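ABC transporter substrate-binding protein (Rhizobium radiobacter, PDB 6TFX) serves as the solute-binding protein of an ABC transporter, holding the opine mannopinic acid between its lobes for import into the bacterium. Local coordinates at residues Val15-Pro20 with Thr26-Leu31; Phe160-Val165 with Glu173-Gly178. All coordinates share one frame; numbering follows the deposited sequence.

Interaction 1: Val15-Pro20 with Thr26-Leu31. With N72 ((2~{R})-2-[[(3~{R},4~{R},5~{S})-3,4,5,6-tetrakis(oxidanyl)-2-oxidanylidene-hexyl]amino]pentanedioic acid), chain C.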
# COMPACT_ATOMS: atom_id res chain seq x y z
N VAL A 15 2.12 12.72 10.24
CA VAL A 15 1.24 11.60 10.55
C VAL A 15 -0.16 12.05 10.12
O VAL A 15 -0.54 13.17 10.45
CB VAL A 15 1.18 11.36 12.10
CG1 VAL A 15 0.02 10.44 12.51
CG2 VAL A 15 2.50 10.82 12.63
N THR A 16 -0.95 11.16 9.49
CA THR A 16 -2.35 11.48 9.21
C THR A 16 -3.19 10.60 10.13
O THR A 16 -3.98 11.13 10.91
CB THR A 16 -2.71 11.32 7.74
OG1 THR A 16 -1.84 12.19 7.01
CG2 THR A 16 -4.17 11.71 7.45
N THR A 17 -3.02 9.27 10.06
CA THR A 17 -3.79 8.40 10.95
C THR A 17 -3.00 7.18 11.33
O THR A 17 -2.40 6.54 10.46
CB THR A 17 -5.16 8.02 10.39
OG1 THR A 17 -5.76 7.04 11.25
CG2 THR A 17 -5.10 7.47 8.97
N LEU A 18 -3.03 6.87 12.63
CA LEU A 18 -2.39 5.65 13.12
C LEU A 18 -3.45 4.64 13.56
O LEU A 18 -3.13 3.65 14.22
CB LEU A 18 -1.30 5.93 14.19
CG LEU A 18 -0.14 6.82 13.70
CD1 LEU A 18 0.85 7.12 14.81
CD2 LEU A 18 0.56 6.21 12.49
N ASP A 19 -4.72 4.83 13.07
CA ASP A 19 -5.75 3.80 13.23
C ASP A 19 -5.45 2.86 12.06
O ASP A 19 -5.46 3.30 10.90
CB ASP A 19 -7.17 4.39 13.12
CG ASP A 19 -8.30 3.35 13.08
OD1 ASP A 19 -8.02 2.17 12.80
OD2 ASP A 19 -9.46 3.74 13.30
N PRO A 20 -5.11 1.58 12.31
CA PRO A 20 -4.73 0.70 11.21
C PRO A 20 -5.82 0.46 10.19
O PRO A 20 -5.52 0.05 9.05
CB PRO A 20 -4.33 -0.61 11.91
CG PRO A 20 -5.02 -0.57 13.22
CD PRO A 20 -5.02 0.88 13.61
N THR A 26 2.21 5.28 2.61
CA THR A 26 3.30 4.39 3.03
C THR A 26 3.79 4.78 4.45
O THR A 26 4.03 3.88 5.28
CB THR A 26 4.47 4.50 2.05
OG1 THR A 26 4.05 3.91 0.82
CG2 THR A 26 5.71 3.76 2.54
N SER A 27 3.92 6.09 4.73
CA SER A 27 4.43 6.50 6.04
C SER A 27 3.52 6.05 7.19
O SER A 27 4.01 5.52 8.18
CB SER A 27 4.66 8.00 6.09
OG SER A 27 5.28 8.31 7.33
N ASP A 28 2.21 6.25 7.04
CA ASP A 28 1.29 5.83 8.12
C ASP A 28 1.30 4.30 8.23
O ASP A 28 1.34 3.76 9.34
CB ASP A 28 -0.13 6.34 7.87
CG ASP A 28 -0.38 7.82 8.15
OD1 ASP A 28 0.54 8.50 8.73
OD2 ASP A 28 -1.48 8.31 7.83
N ARG A 29 1.32 3.57 7.08
CA ARG A 29 1.34 2.10 7.13
C ARG A 29 2.64 1.59 7.79
O ARG A 29 2.63 0.54 8.45
CB ARG A 29 1.23 1.49 5.73
CG ARG A 29 -0.12 1.71 5.07
CD ARG A 29 -0.08 1.03 3.73
NE ARG A 29 -1.27 1.23 2.90
CZ ARG A 29 -2.34 0.43 2.88
NH1 ARG A 29 -2.44 -0.58 3.73
NH2 ARG A 29 -3.32 0.65 2.02
N THR A 30 3.76 2.30 7.55
CA THR A 30 5.06 1.90 8.12
C THR A 30 5.00 2.02 9.66
O THR A 30 5.32 1.07 10.36
CB THR A 30 6.20 2.75 7.57
OG1 THR A 30 6.24 2.60 6.15
CG2 THR A 30 7.57 2.34 8.16
N LEU A 31 4.53 3.17 10.16
CA LEU A 31 4.41 3.37 11.61
C LEU A 31 3.48 2.31 12.20
O LEU A 31 3.83 1.70 13.21
CB LEU A 31 3.88 4.78 11.88
CG LEU A 31 4.93 5.87 11.64
CD1 LEU A 31 4.28 7.28 11.63
CD2 LEU A 31 6.01 5.84 12.72
OAB N72 C . 7.63 7.02 -8.24
CAF N72 C . 6.38 6.42 -7.84
CAG N72 C . 5.91 6.68 -6.38
OAC N72 C . 6.91 7.17 -5.55
CAH N72 C . 5.01 5.55 -5.88
OAM N72 C . 4.94 4.34 -6.52
CAI N72 C . 4.85 4.87 -4.53
OAD N72 C . 6.07 4.86 -3.83
CAJ N72 C . 3.61 5.33 -3.80
OAE N72 C . 2.66 5.79 -4.49
CAK N72 C . 3.55 5.28 -2.25
N N72 C . 2.62 4.28 -1.79
CA N72 C . 1.44 4.62 -1.08
C N72 C . 1.00 6.06 -1.06
O N72 C . 0.21 6.75 -1.81
CB N72 C . 0.35 3.59 -1.37
CG N72 C . -1.12 3.98 -1.19
CD N72 C . -2.02 2.80 -0.84
OE1 N72 C . -1.59 1.79 -0.20
OE2 N72 C . -3.22 2.84 -1.20
OXT N72 C . 1.57 6.49 -0.03

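Interaction 2: Phe160-Val165 with Glu173-Gly178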
# COMPACT_ATOMS: atom_id res chain seq x y z
N PHE A 160 -7.84 8.58 18.82
CA PHE A 160 -7.04 7.35 18.74
C PHE A 160 -6.03 7.42 17.60
O PHE A 160 -4.91 6.94 17.75
CB PHE A 160 -7.95 6.11 18.59
CG PHE A 160 -7.22 4.79 18.64
CD1 PHE A 160 -6.75 4.19 17.47
CD2 PHE A 160 -7.02 4.13 19.85
CE1 PHE A 160 -6.10 2.96 17.52
CE2 PHE A 160 -6.35 2.90 19.90
CZ PHE A 160 -5.88 2.33 18.73
N LYS A 161 -6.42 8.01 16.45
CA LYS A 161 -5.54 8.12 15.26
C LYS A 161 -4.20 8.85 15.54
O LYS A 161 -3.24 8.65 14.79
CB LYS A 161 -6.30 8.75 14.09
CG LYS A 161 -6.75 10.18 14.35
CD LYS A 161 -7.31 10.88 13.09
CE LYS A 161 -8.70 10.45 12.68
NZ LYS A 161 -9.73 10.84 13.68
N ARG A 162 -4.14 9.68 16.61
CA ARG A 162 -2.90 10.38 16.99
C ARG A 162 -2.35 9.88 18.35
O ARG A 162 -1.27 10.30 18.76
CB ARG A 162 -3.08 11.91 16.95
CG ARG A 162 -3.27 12.45 15.52
CD ARG A 162 -3.05 13.95 15.41
NE ARG A 162 -1.63 14.32 15.27
CZ ARG A 162 -0.99 14.43 14.11
NH1 ARG A 162 -1.63 14.21 12.97
NH2 ARG A 162 0.29 14.77 14.09
N ARG A 163 -3.08 8.96 19.03
CA ARG A 163 -2.65 8.38 20.32
C ARG A 163 -2.90 6.87 20.23
O ARG A 163 -3.79 6.35 20.92
CB ARG A 163 -3.43 9.02 21.47
CG ARG A 163 -3.09 10.49 21.69
CD ARG A 163 -3.89 11.09 22.84
NE ARG A 163 -3.65 10.41 24.11
CZ ARG A 163 -4.60 10.05 24.97
NH1 ARG A 163 -5.88 10.32 24.71
NH2 ARG A 163 -4.29 9.43 26.10
N PRO A 164 -2.19 6.17 19.31
CA PRO A 164 -2.49 4.75 19.10
C PRO A 164 -2.02 3.86 20.23
O PRO A 164 -1.07 4.20 20.95
CB PRO A 164 -1.73 4.43 17.81
CG PRO A 164 -0.54 5.34 17.85
CD PRO A 164 -1.11 6.63 18.40
N VAL A 165 -2.65 2.68 20.34
CA VAL A 165 -2.28 1.68 21.34
C VAL A 165 -2.30 0.35 20.63
O VAL A 165 -3.34 -0.04 20.12
CB VAL A 165 -3.26 1.64 22.54
CG1 VAL A 165 -2.85 0.54 23.53
CG2 VAL A 165 -3.36 3.00 23.23
N GLU A 173 5.43 7.31 21.83
CA GLU A 173 5.60 8.08 23.06
C GLU A 173 5.05 9.50 22.86
O GLU A 173 4.37 10.03 23.74
CB GLU A 173 7.08 8.11 23.46
CG GLU A 173 7.32 8.81 24.79
CD GLU A 173 8.78 8.84 25.19
OE1 GLU A 173 9.55 9.65 24.61
OE2 GLU A 173 9.16 8.06 26.08
N SER A 174 5.38 10.12 21.71
CA SER A 174 4.95 11.47 21.36
C SER A 174 5.04 11.73 19.86
O SER A 174 5.83 11.07 19.15
CB SER A 174 5.79 12.50 22.11
OG SER A 174 7.17 12.41 21.77
N ILE A 175 4.26 12.72 19.38
CA ILE A 175 4.31 13.18 18.00
C ILE A 175 4.67 14.66 18.07
O ILE A 175 4.07 15.40 18.86
CB ILE A 175 2.99 12.93 17.23
CG1 ILE A 175 2.66 11.41 17.17
CG2 ILE A 175 3.04 13.55 15.81
CD1 ILE A 175 1.20 11.07 16.73
N GLN A 176 5.67 15.08 17.29
CA GLN A 176 6.10 16.48 17.17
C GLN A 176 5.54 16.82 15.77
O GLN A 176 6.17 16.42 14.77
CB GLN A 176 7.64 16.58 17.24
CG GLN A 176 8.27 16.25 18.61
CD GLN A 176 8.12 14.83 19.13
OE1 GLN A 176 7.60 14.60 20.23
NE2 GLN A 176 8.57 13.82 18.37
N PRO A 177 4.31 17.40 15.66
CA PRO A 177 3.67 17.57 14.34
C PRO A 177 4.55 18.18 13.25
O PRO A 177 5.21 19.19 13.46
CB PRO A 177 2.44 18.45 14.65
CG PRO A 177 2.11 18.12 16.05
CD PRO A 177 3.43 17.90 16.75
N GLY A 178 4.59 17.49 12.11
CA GLY A 178 5.40 17.90 10.97
C GLY A 178 6.90 17.77 11.14
O GLY A 178 7.65 18.15 10.24

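Interaction 1: Val15-Pro20 with Thr26-Leu31
The carboxylate of D28, reaching out from the first turn of helix 26-35, grips two successive backbone N-H groups of the preceding loop. T16 N points at D28 OD1 over 3.1 Å in a nearly straight bond (170°) and uses the syn lone pair of that oxygen; a weak second branch goes to OD2. T17 N binds OD2 at 2.9 Å but arrives from well above the carboxylate plane, 54° out of it. With CG anti to its carbonyl carbon (chi1 -76°), D28 carries both oxygens across to the loop, and aspartate suits the place because its short chain leaves little freedom once both are engaged.

Beside this polar grip lies an apolar seam. L18 CD2 rests 3.7 Å from L31 CB, and V15 CG2 meets L31 CD1 at 4.1 Å, the two side chains crossing at about a right angle; V181 and L183 of strand 180-185 add to the packing around L31. Farther along the loop, D19 N donates to T17 OG1 (3.0 Å), an ST turn that a threonine hydroxyl is well placed to close, while D19 OD2 forms a salt bridge with K97.

The N-terminal end of the helix faces the opine. T26 N gives a hydrogen bond to OXT of N72 at 3.0 Å, and R29, extended from CG to NE, sends two weak bonds to OE1, its NH1 being held by S143 OG. D28 thus turns its carboxylate to the loop from the helix's side, while the ligand's carboxylates bind at the N-terminal end and to R29. Two amide N-H groups would favour ionised D28, though T17 O, a nearby acceptor, would oppose it somewhat; the positive helix end would favour carboxylate binding at T26.

Interaction 2: Phe160-Val165 with Glu173-Gly178
R162 and I175 meet with their side chains at about a right angle, the arginine reaching across the isoleucine without any polar bond between them. The guanidinium arrives obliquely, its NH2 lying 3.5 Å from I175 CG2, and the bend at chi3 (83°) turns it over the strand. The other branch of I175 goes to the main chain: CD1 sits 3.3 Å from R162 O. Because CG2 is anti to the backbone N while CG1 is anti to the carbonyl carbon, the beta-branched residue presents one arm to the guanidinium and one to the carbonyl. P177 CG lies near NH2 as well, at 4.3 Å, also at an oblique angle.

I175 belongs to strand 170-176, which pairs antiparallel with strand 180-185; in this hairpin E173 and S174 both face T182, forming a classic beta bulge. The CB atoms of S174 and Q176 are directed away from 160-165, and S174 OG donates to Q176 OE1 (2.7 Å) in the carbonyl plane, on a lone pair. Arginine suits this partly exposed site, being long enough to cross I175 and still bond beyond it: NH1 donates to V15 O, outside both segments, with a long, weak ion pair from NH2 to D14 OD1 besides.

How the interactions relate
From the N terminus, the chain leaves strand 5-10 and enters the loop holding 15-20; interaction 1 closes that loop on the start of helix 26-35. Much later, after helix 150-156, interaction 2 closes the loop from 160-165 to the end of strand 170-176. The two closures follow in series, neither nesting nor crossing, yet they touch in space, their centres about 10 Å apart. L18 N lies 2.8 Å from K161 O, a probable hydrogen bond, and L18 CD1 packs on P164 CG at 3.8 Å. Loop 160-165 thus lies against loop 15-20, tying the ligand-contacting helix 26-35 to the edge of the mixed sheet.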